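Local coordinates for protein D-galactonate dehydratase family member SEN1436 (Salmonella enterica subsp. enterica serovar Enteritidis, PDB 3TW9) that dehydrates D-gluconate to 2-dehydro-3-deoxy-D-gluconate with low activity in vitro, using one magnesium ion per subunit, at residues A337-G351 with N363-E377. Sequence-based numbering, arbitrary orientation. Where two conformers were deposited one is given.
Sequences AVYSELNGVRTAWHG and NMHLDLSSPNFGIQE
Two neighbouring beta-alpha units of the enolase-superfamily barrel meet where Asn372, in the turn after helix 357-369, reaches into the end of helix 330-342. Its ND2 donates to Val345 O at 2.9 Å, almost straight (178°) and within both amide and carbonyl planes; a more bent bond runs to Ala337 O, which Glu341 N reaches from the opposite face. Both amide hydrogens are thus used, with CG in the cramped position between backbone N and carbonyl (chi1 62°) and packed 3.5 Å from Glu341 CB. A water joins Asn372 OD1 to Glu341 OE1, while Glu341 OE2 pairs with Lys335 of the second subunit.

Beyond this, strand 346-347 meets the loop leading into strand 376-377 in a single bridge, Thr347 with Phe373: Thr347 N donates to Asn372 O, and Thr347 O accepts from Gly374 N and Ile375 N. In this part of the barrel wall, waters join the two segments, one of them hydrogen-bonded to Thr347 OG1, Trp349 N, Asp367 OD1 and Ile375 O. The Trp349 indole carries Leu366 CD1 over one face, 3.8 Å above its plane, and Thr347 CB over the other; its NE1 donates to a second water.

At the substrate-binding end, Glu377 OE1 accepts from Gly351 N (2.9 Å) and lies 3.2 Å from His350 CD2. The same carboxylate is held by Arg321 and His152, and a water links Glu377 OE2 with His350 NE2.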
loop_
_atom_site.group_PDB
_atom_site.type_symbol
_atom_site.label_atom_id
_atom_site.label_comp_id
_atom_site.label_asym_id
_atom_site.label_seq_id
_atom_site.Cartn_x
_atom_site.Cartn_y
_atom_site.Cartn_z
ATOM N N ALA C 337 1.992 0.675 6.226
ATOM C CA ALA C 337 2.251 2.128 6.156
ATOM C C ALA C 337 1.243 2.799 5.214
ATOM O O ALA C 337 0.662 3.825 5.539
ATOM C CB ALA C 337 3.676 2.380 5.654
ATOM N N VAL C 338 1.026 2.178 4.060
ATOM C CA VAL C 338 0.029 2.637 3.077
ATOM C C VAL C 338 -1.410 2.541 3.611
ATOM O O VAL C 338 -2.196 3.479 3.456
ATOM C CB VAL C 338 0.170 1.852 1.722
ATOM C CG1 VAL C 338 -1.056 2.065 0.835
ATOM C CG2 VAL C 338 1.463 2.245 0.987
ATOM N N TYR C 339 -1.750 1.434 4.279
ATOM C CA TYR C 339 -3.110 1.269 4.834
ATOM C C TYR C 339 -3.331 2.378 5.891
ATOM O O TYR C 339 -4.349 3.032 5.909
ATOM C CB TYR C 339 -3.277 -0.142 5.456
ATOM C CG TYR C 339 -4.737 -0.564 5.587
ATOM C CD1 TYR C 339 -5.356 -1.231 4.558
ATOM C CD2 TYR C 339 -5.478 -0.280 6.739
ATOM C CE1 TYR C 339 -6.692 -1.598 4.636
ATOM C CE2 TYR C 339 -6.829 -0.660 6.844
ATOM C CZ TYR C 339 -7.416 -1.333 5.772
ATOM O OH TYR C 339 -8.747 -1.717 5.790
ATOM N N SER C 340 -2.306 2.623 6.698
ATOM C CA SER C 340 -2.284 3.730 7.660
ATOM C C SER C 340 -2.446 5.111 6.996
ATOM O O SER C 340 -3.283 5.931 7.445
ATOM C CB SER C 340 -1.012 3.617 8.503
ATOM O OG SER C 340 -1.088 2.428 9.279
ATOM N N GLU C 341 -1.736 5.337 5.893
ATOM C CA GLU C 341 -1.765 6.628 5.161
ATOM C C GLU C 341 -3.166 7.059 4.737
ATOM O O GLU C 341 -3.562 8.225 4.938
ATOM C CB GLU C 341 -0.879 6.528 3.912
ATOM C CG GLU C 341 -0.743 7.818 3.138
ATOM C CD GLU C 341 -0.037 7.621 1.826
ATOM O OE1 GLU C 341 0.646 6.579 1.658
ATOM O OE2 GLU C 341 -0.192 8.500 0.950
ATOM N N LEU C 342 -3.913 6.106 4.172
ATOM C CA LEU C 342 -5.247 6.394 3.661
ATOM C C LEU C 342 -6.223 6.664 4.802
ATOM O O LEU C 342 -7.248 7.312 4.592
ATOM C CB LEU C 342 -5.742 5.276 2.735
ATOM C CG LEU C 342 -4.917 5.302 1.441
ATOM C CD1 LEU C 342 -5.095 4.038 0.586
ATOM C CD2 LEU C 342 -5.207 6.564 0.641
ATOM N N ASN C 343 -5.877 6.175 5.997
ATOM C CA ASN C 343 -6.638 6.459 7.228
ATOM C C ASN C 343 -6.073 7.611 8.049
ATOM O O ASN C 343 -6.515 7.830 9.155
ATOM C CB ASN C 343 -6.725 5.188 8.077
ATOM C CG ASN C 343 -7.761 4.229 7.534
ATOM O OD1 ASN C 343 -8.946 4.519 7.629
ATOM N ND2 ASN C 343 -7.323 3.119 6.909
ATOM N N GLY C 344 -5.095 8.348 7.519
ATOM C CA GLY C 344 -4.483 9.476 8.297
ATOM C C GLY C 344 -3.693 9.052 9.548
ATOM O O GLY C 344 -3.465 9.857 10.436
ATOM N N VAL C 345 -3.320 7.777 9.620
ATOM C CA VAL C 345 -2.553 7.217 10.734
ATOM C C VAL C 345 -1.060 7.281 10.332
ATOM O O VAL C 345 -0.708 6.991 9.183
ATOM C CB VAL C 345 -3.028 5.781 11.054
ATOM C CG1 VAL C 345 -2.131 5.103 12.066
ATOM C CG2 VAL C 345 -4.531 5.801 11.580
ATOM N N ARG C 346 -0.190 7.685 11.263
ATOM C CA ARG C 346 1.230 7.830 10.906
ATOM C C ARG C 346 2.105 6.676 11.439
ATOM O O ARG C 346 1.695 5.909 12.315
ATOM C CB ARG C 346 1.727 9.215 11.364
ATOM C CG ARG C 346 0.937 10.331 10.667
ATOM C CD ARG C 346 1.657 11.665 10.728
ATOM N NE ARG C 346 1.863 12.119 12.124
ATOM C CZ ARG C 346 2.645 13.163 12.421
ATOM N NH1 ARG C 346 3.244 13.820 11.428
ATOM N NH2 ARG C 346 2.816 13.569 13.658
ATOM N N THR C 347 3.292 6.518 10.877
ATOM C CA THR C 347 4.157 5.387 11.262
ATOM C C THR C 347 5.088 5.727 12.423
ATOM O O THR C 347 5.526 6.864 12.572
ATOM C CB THR C 347 4.938 4.858 10.056
ATOM O OG1 THR C 347 5.932 5.818 9.666
ATOM C CG2 THR C 347 3.992 4.560 8.895
ATOM N N ALA C 348 5.351 4.742 13.277
ATOM C CA ALA C 348 6.308 4.926 14.380
ATOM C C ALA C 348 6.956 3.582 14.635
ATOM O O ALA C 348 6.848 3.013 15.726
ATOM C CB ALA C 348 5.638 5.501 15.624
ATOM N N TRP C 349 7.699 3.118 13.638
ATOM C CA TRP C 349 8.268 1.743 13.735
ATOM C C TRP C 349 9.091 1.571 14.995
ATOM O O TRP C 349 9.783 2.506 15.436
ATOM C CB TRP C 349 9.142 1.445 12.547
ATOM C CG TRP C 349 8.474 1.659 11.226
ATOM C CD1 TRP C 349 8.926 2.465 10.212
ATOM C CD2 TRP C 349 7.244 1.057 10.749
ATOM N NE1 TRP C 349 8.061 2.399 9.141
ATOM C CE2 TRP C 349 7.025 1.550 9.439
ATOM C CE3 TRP C 349 6.309 0.155 11.305
ATOM C CZ2 TRP C 349 5.914 1.168 8.655
ATOM C CZ3 TRP C 349 5.180 -0.213 10.534
ATOM C CH2 TRP C 349 5.010 0.284 9.214
ATOM N N HIS C 350 9.009 0.376 15.577
ATOM C CA HIS C 350 9.713 0.077 16.804
ATOM C C HIS C 350 11.223 0.208 16.592
ATOM O O HIS C 350 11.752 -0.326 15.626
ATOM C CB HIS C 350 9.355 -1.324 17.276
ATOM C CG HIS C 350 9.660 -1.567 18.719
ATOM N ND1 HIS C 350 9.988 -2.817 19.197
ATOM C CD2 HIS C 350 9.727 -0.723 19.778
ATOM C CE1 HIS C 350 10.224 -2.736 20.495
ATOM N NE2 HIS C 350 10.053 -1.483 20.876
ATOM N N GLY C 351 11.871 0.957 17.490
ATOM C CA GLY C 351 13.326 1.193 17.409
ATOM C C GLY C 351 14.047 1.016 18.736
ATOM O O GLY C 351 14.642 1.975 19.274
ATOM N N ASN C 363 13.712 0.184 8.863
ATOM C CA ASN C 363 12.784 1.211 9.443
ATOM C C ASN C 363 12.947 2.520 8.718
ATOM O O ASN C 363 11.982 3.165 8.376
ATOM C CB ASN C 363 13.058 1.534 10.916
ATOM C CG ASN C 363 12.644 0.424 11.903
ATOM O OD1 ASN C 363 12.056 -0.607 11.542
ATOM N ND2 ASN C 363 12.953 0.654 13.168
ATOM N N MET C 364 14.198 2.929 8.507
ATOM C CA MET C 364 14.463 4.272 8.007
ATOM C C MET C 364 14.216 4.420 6.513
ATOM O O MET C 364 13.790 5.472 6.070
ATOM C CB MET C 364 15.869 4.723 8.433
ATOM C CG MET C 364 15.943 4.988 9.934
ATOM S SD MET C 364 17.626 5.428 10.427
ATOM C CE MET C 364 17.375 5.722 12.183
ATOM N N HIS C 365 14.463 3.366 5.735
ATOM C CA HIS C 365 14.056 3.351 4.317
ATOM C C HIS C 365 12.542 3.432 4.133
ATOM O O HIS C 365 12.051 4.118 3.235
ATOM C CB HIS C 365 14.603 2.127 3.576
ATOM C CG HIS C 365 16.061 2.233 3.257
ATOM N ND1 HIS C 365 16.527 2.672 2.041
ATOM C CD2 HIS C 365 17.163 1.997 4.012
ATOM C CE1 HIS C 365 17.847 2.691 2.050
ATOM N NE2 HIS C 365 18.258 2.293 3.238
ATOM N N LEU C 366 11.812 2.720 4.985
ATOM C CA LEU C 366 10.361 2.925 5.051
ATOM C C LEU C 366 10.049 4.378 5.433
ATOM O O LEU C 366 9.253 5.034 4.758
ATOM C CB LEU C 366 9.753 1.947 6.051
ATOM C CG LEU C 366 9.764 0.474 5.608
ATOM C CD1 LEU C 366 9.536 -0.398 6.803
ATOM C CD2 LEU C 366 8.716 0.170 4.532
ATOM N N ASP C 367 10.690 4.880 6.487
ATOM C CA ASP C 367 10.428 6.223 7.014
ATOM C C ASP C 367 10.607 7.284 5.915
ATOM O O ASP C 367 9.794 8.186 5.788
ATOM C CB ASP C 367 11.441 6.558 8.108
ATOM C CG ASP C 367 11.189 5.833 9.390
ATOM O OD1 ASP C 367 10.026 5.403 9.658
ATOM O OD2 ASP C 367 12.155 5.712 10.165
ATOM N N LEU C 368 11.695 7.182 5.150
ATOM C CA LEU C 368 12.016 8.195 4.132
ATOM C C LEU C 368 11.035 8.185 2.968
ATOM O O LEU C 368 10.813 9.223 2.322
ATOM C CB LEU C 368 13.468 8.013 3.634
ATOM C CG LEU C 368 14.381 9.197 3.327
ATOM C CD1 LEU C 368 14.397 10.287 4.415
ATOM C CD2 LEU C 368 15.793 8.681 3.065
ATOM N N SER C 369 10.406 7.031 2.716
ATOM C CA SER C 369 9.511 6.890 1.581
ATOM C C SER C 369 8.007 6.951 1.909
ATOM O O SER C 369 7.196 6.769 1.013
ATOM C CB SER C 369 9.811 5.596 0.808
ATOM O OG SER C 369 9.725 4.488 1.680
ATOM N N SER C 370 7.639 7.164 3.175
ATOM C CA SER C 370 6.224 7.242 3.557
ATOM C C SER C 370 5.825 8.698 3.740
ATOM O O SER C 370 6.439 9.407 4.528
ATOM C CB SER C 370 5.932 6.478 4.879
ATOM O OG SER C 370 6.198 5.079 4.745
ATOM N N PRO C 371 4.761 9.147 3.036
ATOM C CA PRO C 371 4.242 10.497 3.311
ATOM C C PRO C 371 3.748 10.627 4.743
ATOM O O PRO C 371 3.891 11.683 5.358
ATOM C CB PRO C 371 3.055 10.632 2.339
ATOM C CG PRO C 371 3.296 9.657 1.312
ATOM C CD PRO C 371 4.064 8.518 1.908
ATOM N N ASN C 372 3.193 9.534 5.271
ATOM C CA ASN C 372 2.617 9.517 6.615
ATOM C C ASN C 372 3.582 9.045 7.684
ATOM O O ASN C 372 3.157 8.516 8.735
ATOM C CB ASN C 372 1.340 8.637 6.638
ATOM C CG ASN C 372 1.647 7.193 6.291
ATOM O OD1 ASN C 372 2.383 6.927 5.359
ATOM N ND2 ASN C 372 1.088 6.264 7.038
ATOM N N PHE C 373 4.886 9.204 7.452
ATOM C CA PHE C 373 5.849 9.015 8.554
ATOM C C PHE C 373 5.514 9.868 9.756
ATOM O O PHE C 373 5.164 11.063 9.623
ATOM C CB PHE C 373 7.262 9.370 8.046
ATOM C CG PHE C 373 8.269 9.591 9.140
ATOM C CD1 PHE C 373 8.948 8.519 9.702
ATOM C CD2 PHE C 373 8.536 10.875 9.609
ATOM C CE1 PHE C 373 9.892 8.729 10.735
ATOM C CE2 PHE C 373 9.442 11.076 10.630
ATOM C CZ PHE C 373 10.146 10.005 11.169
ATOM N N GLY C 374 5.619 9.274 10.952
ATOM C CA GLY C 374 5.365 10.037 12.186
ATOM C C GLY C 374 6.638 10.370 12.949
ATOM O O GLY C 374 6.957 11.560 13.165
ATOM N N ILE C 375 7.346 9.330 13.396
ATOM C CA ILE C 375 8.568 9.539 14.193
ATOM C C ILE C 375 9.418 8.278 14.130
ATOM O O ILE C 375 8.898 7.194 13.864
ATOM C CB ILE C 375 8.279 9.950 15.666
ATOM C CG1 ILE C 375 9.489 10.629 16.313
ATOM C CG2 ILE C 375 7.840 8.723 16.529
ATOM C CD1 ILE C 375 9.842 11.962 15.661
ATOM N N GLN C 376 10.730 8.412 14.335
ATOM C CA GLN C 376 11.581 7.223 14.496
ATOM C C GLN C 376 12.254 7.134 15.874
ATOM O O GLN C 376 13.203 7.868 16.187
ATOM C CB GLN C 376 12.623 7.104 13.391
ATOM C CG GLN C 376 13.361 5.757 13.394
ATOM C CD GLN C 376 12.376 4.595 13.370
ATOM O OE1 GLN C 376 12.261 3.825 14.347
ATOM N NE2 GLN C 376 11.684 4.450 12.258
ATOM N N GLU C 377 11.746 6.230 16.699
ATOM C CA GLU C 377 12.418 5.839 17.961
ATOM C C GLU C 377 13.820 5.372 17.619
ATOM O O GLU C 377 14.007 4.673 16.638
ATOM C CB GLU C 377 11.647 4.681 18.596
ATOM C CG GLU C 377 12.163 4.231 19.954
ATOM C CD GLU C 377 11.326 3.100 20.529
ATOM O OE1 GLU C 377 10.677 2.364 19.736
ATOM O OE2 GLU C 377 11.323 2.965 21.763
HETATM O O HOH W 1 3.014 5.283 3.511
HETATM O O HOH W 2 8.025 5.351 11.507
HETATM O O HOH W 3 7.346 4.550 7.300
HETATM O O HOH W 4 9.257 5.161 15.941
HETATM O O HOH W 5 11.051 -2.176 13.626
HETATM O O HOH W 6 10.980 0.461 22.832
#